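Local atomic coordinates of citrate lyase subunit beta-like protein (Mycobacterium tuberculosis H37Rv, PDB entry 6CJ4), a protein that probably acts as a magnesium-dependent lyase of the HpcH/HpaI aldolase family and may play a role in fatty acid biosynthesis. Residues Ile40-Asp45 with Val70-Ala75. Numbering follows the deposited sequence.
With AAE (acetoacetic acid), chain D; ACT (acetate ion), chain C.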
ATOM      1  N   ILE A  40     -16.966 -23.702  -1.194  1.00 23.25           N
ATOM      2  CA  ILE A  40     -17.039 -23.002   0.086  1.00 21.71           C
ATOM      3  C   ILE A  40     -18.497 -23.059   0.525  1.00 25.86           C
ATOM      4  O   ILE A  40     -19.331 -22.284   0.048  1.00 25.70           O
ATOM      5  CB  ILE A  40     -16.548 -21.553  -0.001  1.00 23.68           C
ATOM      6  CG1 ILE A  40     -15.141 -21.455  -0.605  1.00 24.81           C
ATOM      7  CG2 ILE A  40     -16.539 -20.933   1.394  1.00 24.70           C
ATOM      8  CD1 ILE A  40     -14.789 -20.022  -1.052  1.00 23.98           C
ATOM      9  N   LEU A  41     -18.819 -23.978   1.428  1.00 25.82           N
ATOM     10  CA  LEU A  41     -20.170 -24.032   1.972  1.00 23.50           C
ATOM     11  C   LEU A  41     -20.336 -22.874   2.941  1.00 29.47           C
ATOM     12  O   LEU A  41     -19.531 -22.708   3.866  1.00 26.66           O
ATOM     13  CB  LEU A  41     -20.427 -25.376   2.660  1.00 23.93           C
ATOM     14  CG  LEU A  41     -20.489 -26.587   1.726  1.00 24.92           C
ATOM     15  CD1 LEU A  41     -20.691 -27.874   2.523  1.00 27.50           C
ATOM     16  CD2 LEU A  41     -21.589 -26.431   0.679  1.00 26.87           C
ATOM     17  N   ASP A  42     -21.346 -22.042   2.713  1.00 27.19           N
ATOM     18  CA  ASP A  42     -21.404 -20.728   3.337  1.00 27.60           C
ATOM     19  C   ASP A  42     -22.464 -20.702   4.431  1.00 26.58           C
ATOM     20  O   ASP A  42     -23.648 -20.913   4.156  1.00 27.49           O
ATOM     21  CB  ASP A  42     -21.697 -19.661   2.283  1.00 25.66           C
ATOM     22  CG  ASP A  42     -21.509 -18.257   2.810  1.00 26.55           C
ATOM     23  OD1 ASP A  42     -20.918 -18.088   3.909  1.00 22.88           O
ATOM     24  OD2 ASP A  42     -21.958 -17.316   2.120  1.00 26.91           O
ATOM     25  N   LEU A  43     -22.042 -20.398   5.658  1.00 23.59           N
ATOM     26  CA  LEU A  43     -22.965 -20.119   6.751  1.00 23.88           C
ATOM     27  C   LEU A  43     -23.104 -18.628   7.042  1.00 26.36           C
ATOM     28  O   LEU A  43     -23.916 -18.253   7.900  1.00 25.78           O
ATOM     29  CB  LEU A  43     -22.513 -20.845   8.026  1.00 23.50           C
ATOM     30  CG  LEU A  43     -22.428 -22.368   7.942  1.00 23.14           C
ATOM     31  CD1 LEU A  43     -21.685 -22.902   9.174  1.00 26.82           C
ATOM     32  CD2 LEU A  43     -23.830 -22.995   7.819  1.00 24.89           C
ATOM     33  N   GLU A  44     -22.333 -17.778   6.361  1.00 23.29           N
ATOM     34  CA  GLU A  44     -22.344 -16.343   6.629  1.00 23.73           C
ATOM     35  C   GLU A  44     -23.237 -15.613   5.628  1.00 23.20           C
ATOM     36  O   GLU A  44     -24.416 -15.947   5.512  1.00 27.57           O
ATOM     37  CB  GLU A  44     -20.918 -15.773   6.622  1.00 22.08           C
ATOM     38  CG  GLU A  44     -20.767 -14.466   7.435  1.00 26.49           C
ATOM     39  CD  GLU A  44     -20.096 -13.341   6.649  1.00 27.74           C
ATOM     40  OE1 GLU A  44     -19.980 -13.446   5.405  1.00 25.83           O
ATOM     41  OE2 GLU A  44     -19.680 -12.346   7.284  1.00 26.82           O
ATOM     42  N   ASP A  45     -22.696 -14.634   4.887  1.00 26.55           N
ATOM     43  CA  ASP A  45     -23.559 -13.659   4.220  1.00 28.43           C
ATOM     44  C   ASP A  45     -24.423 -14.259   3.121  1.00 29.03           C
ATOM     45  O   ASP A  45     -25.431 -13.650   2.751  1.00 30.77           O
ATOM     46  CB  ASP A  45     -22.727 -12.503   3.654  1.00 27.18           C
ATOM     47  CG  ASP A  45     -22.414 -11.456   4.704  1.00 30.50           C
ATOM     48  OD1 ASP A  45     -22.957 -11.577   5.824  1.00 30.39           O
ATOM     49  OD2 ASP A  45     -21.625 -10.529   4.419  1.00 30.08           O
ATOM     50  N   VAL A  70     -14.467 -26.200   2.017  1.00 23.24           N
ATOM     51  CA  VAL A  70     -14.208 -25.255   3.097  1.00 24.85           C
ATOM     52  C   VAL A  70     -15.565 -24.771   3.592  1.00 30.56           C
ATOM     53  O   VAL A  70     -16.517 -24.688   2.810  1.00 29.37           O
ATOM     54  CB  VAL A  70     -13.342 -24.067   2.592  1.00 24.80           C
ATOM     55  CG1 VAL A  70     -13.242 -22.956   3.634  1.00 26.87           C
ATOM     56  CG2 VAL A  70     -11.952 -24.552   2.172  1.00 30.56           C
ATOM     57  N   VAL A  71     -15.667 -24.442   4.881  1.00 22.42           N
ATOM     58  CA  VAL A  71     -16.915 -23.917   5.434  1.00 23.71           C
ATOM     59  C   VAL A  71     -16.683 -22.481   5.883  1.00 23.37           C
ATOM     60  O   VAL A  71     -15.859 -22.229   6.772  1.00 24.19           O
ATOM     61  CB  VAL A  71     -17.435 -24.776   6.598  1.00 25.10           C
ATOM     62  CG1 VAL A  71     -18.710 -24.159   7.185  1.00 24.55           C
ATOM     63  CG2 VAL A  71     -17.711 -26.226   6.130  1.00 27.53           C
ATOM     64  N   ARG A  72     -17.410 -21.531   5.287  1.00 23.69           N
ATOM     65  CA  ARG A  72     -17.333 -20.158   5.782  1.00 20.00           C
ATOM     66  C   ARG A  72     -18.250 -20.013   6.988  1.00 22.05           C
ATOM     67  O   ARG A  72     -19.474 -20.167   6.872  1.00 24.20           O
ATOM     68  CB  ARG A  72     -17.695 -19.118   4.722  1.00 22.62           C
ATOM     69  CG  ARG A  72     -17.592 -17.697   5.320  1.00 24.18           C
ATOM     70  CD  ARG A  72     -17.474 -16.587   4.268  1.00 20.39           C
ATOM     71  NE  ARG A  72     -18.749 -16.309   3.621  1.00 21.31           N
ATOM     72  CZ  ARG A  72     -18.960 -15.247   2.846  1.00 22.47           C
ATOM     73  NH1 ARG A  72     -17.984 -14.372   2.643  1.00 22.06           N
ATOM     74  NH2 ARG A  72     -20.147 -15.056   2.294  1.00 23.04           N
ATOM     75  N   ILE A  73     -17.654 -19.734   8.148  1.00 22.78           N
ATOM     76  CA  ILE A  73     -18.407 -19.545   9.379  1.00 22.46           C
ATOM     77  C   ILE A  73     -18.694 -18.063   9.568  1.00 25.95           C
ATOM     78  O   ILE A  73     -18.368 -17.245   8.703  1.00 24.09           O
ATOM     79  CB  ILE A  73     -17.645 -20.135  10.578  1.00 22.61           C
ATOM     80  CG1 ILE A  73     -16.296 -19.415  10.760  1.00 22.56           C
ATOM     81  CG2 ILE A  73     -17.441 -21.622  10.341  1.00 22.05           C
ATOM     82  CD1 ILE A  73     -15.428 -19.963  11.922  1.00 22.89           C
ATOM     83  N   ASN A  74     -19.322 -17.708  10.683  1.00 23.47           N
ATOM     84  CA  ASN A  74     -19.639 -16.314  10.944  1.00 25.08           C
ATOM     85  C   ASN A  74     -18.493 -15.646  11.699  1.00 28.04           C
ATOM     86  O   ASN A  74     -17.507 -16.286  12.078  1.00 23.97           O
ATOM     87  CB  ASN A  74     -20.977 -16.219  11.679  1.00 25.23           C
ATOM     88  CG  ASN A  74     -22.152 -16.451  10.735  1.00 30.16           C
ATOM     89  OD1 ASN A  74     -22.644 -15.514  10.104  1.00 26.41           O
ATOM     90  ND2 ASN A  74     -22.568 -17.710  10.593  1.00 25.59           N
ATOM     91  N   ALA A  75     -18.610 -14.329  11.871  1.00 24.91           N
ATOM     92  CA  ALA A  75     -17.494 -13.515  12.333  1.00 25.12           C
ATOM     93  C   ALA A  75     -17.162 -13.788  13.802  1.00 24.72           C
ATOM     94  O   ALA A  75     -17.997 -14.250  14.589  1.00 25.83           O
ATOM     95  CB  ALA A  75     -17.809 -12.026  12.142  1.00 28.14           C
TER
HETATM   96  O1  AAE D 303     -17.671  -8.845   1.187  1.00 24.59           O
HETATM   97  C2  AAE D 303     -17.360  -9.129   0.002  1.00 27.08           C
HETATM   98  O3  AAE D 303     -16.758  -8.281  -0.719  1.00 31.91           O
HETATM   99  C4  AAE D 303     -17.690 -10.470  -0.573  1.00 27.14           C
HETATM  100  C5  AAE D 303     -17.324 -11.682   0.226  1.00 24.91           C
HETATM  101  O8  AAE D 303     -17.439 -11.661   1.448  1.00 23.40           O
HETATM  102  C9  AAE D 303     -16.858 -12.906  -0.482  1.00 25.51           C
HETATM  103  C   ACT C 302     -20.699 -13.135  -0.601  1.00 41.23           C
HETATM  104  O   ACT C 302     -20.759 -12.305  -1.553  1.00 40.10           O
HETATM  105  OXT ACT C 302     -20.431 -12.918   0.621  1.00 29.70           O
HETATM  106  CH3 ACT C 302     -21.005 -14.625  -1.007  1.00 40.89           C
HETATM  107  O   HOH W   1     -20.212 -12.206   9.776  1.00 41.97           O
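Arg-72 grips Asp-42 side-on as the two side chains run alongside each other, with their flat groups turned 52° apart. Arg-72 NE gives Asp-42 OD1 an almost straight bond of 2.8 Å, arriving from above the carboxylate plane, while Arg-72 NH2 meets Asp-42 OD2 on the syn side, tilted out of that plane, at 2.9 Å. The backbone N of Glu-44 reaches OD1 from the opposite face, closing an Asx turn; with Gly-46 N on OD2 the carboxylate is held at both oxygens. Glu-44, its chain bent at chi2 (-129°), lays OE1 over the guanidinium face, 3.3 Å from Arg-72 CZ; this is charge attraction without a directed N-H, and Lys-100 takes OE2. Further round the guanidinium edge, the substrate-binding Arg-72 donates from NH1 to acetoacetate O8 (3.0 Å) and from NH2 to OXT of an acetate ion (2.7 Å), probably from the crystallisation liquor. On the sheet face carrying Leu-41 and Val-71, Leu-43 from the loop beyond the strand lays CD1 on Val-71 CG1 at 3.8 Å. Asn-74 ND2 donates to Leu-43 O from above the carbonyl plane and also binds Asp-84. Strands 38-42 and 69-72 are parallel TIM-barrel neighbours joined through helix 52-61: Ile-40 and Arg-72 meet Phe-20 of strand 17-22, whereas Leu-41 and Val-71 pack on Leu-59 of that helix.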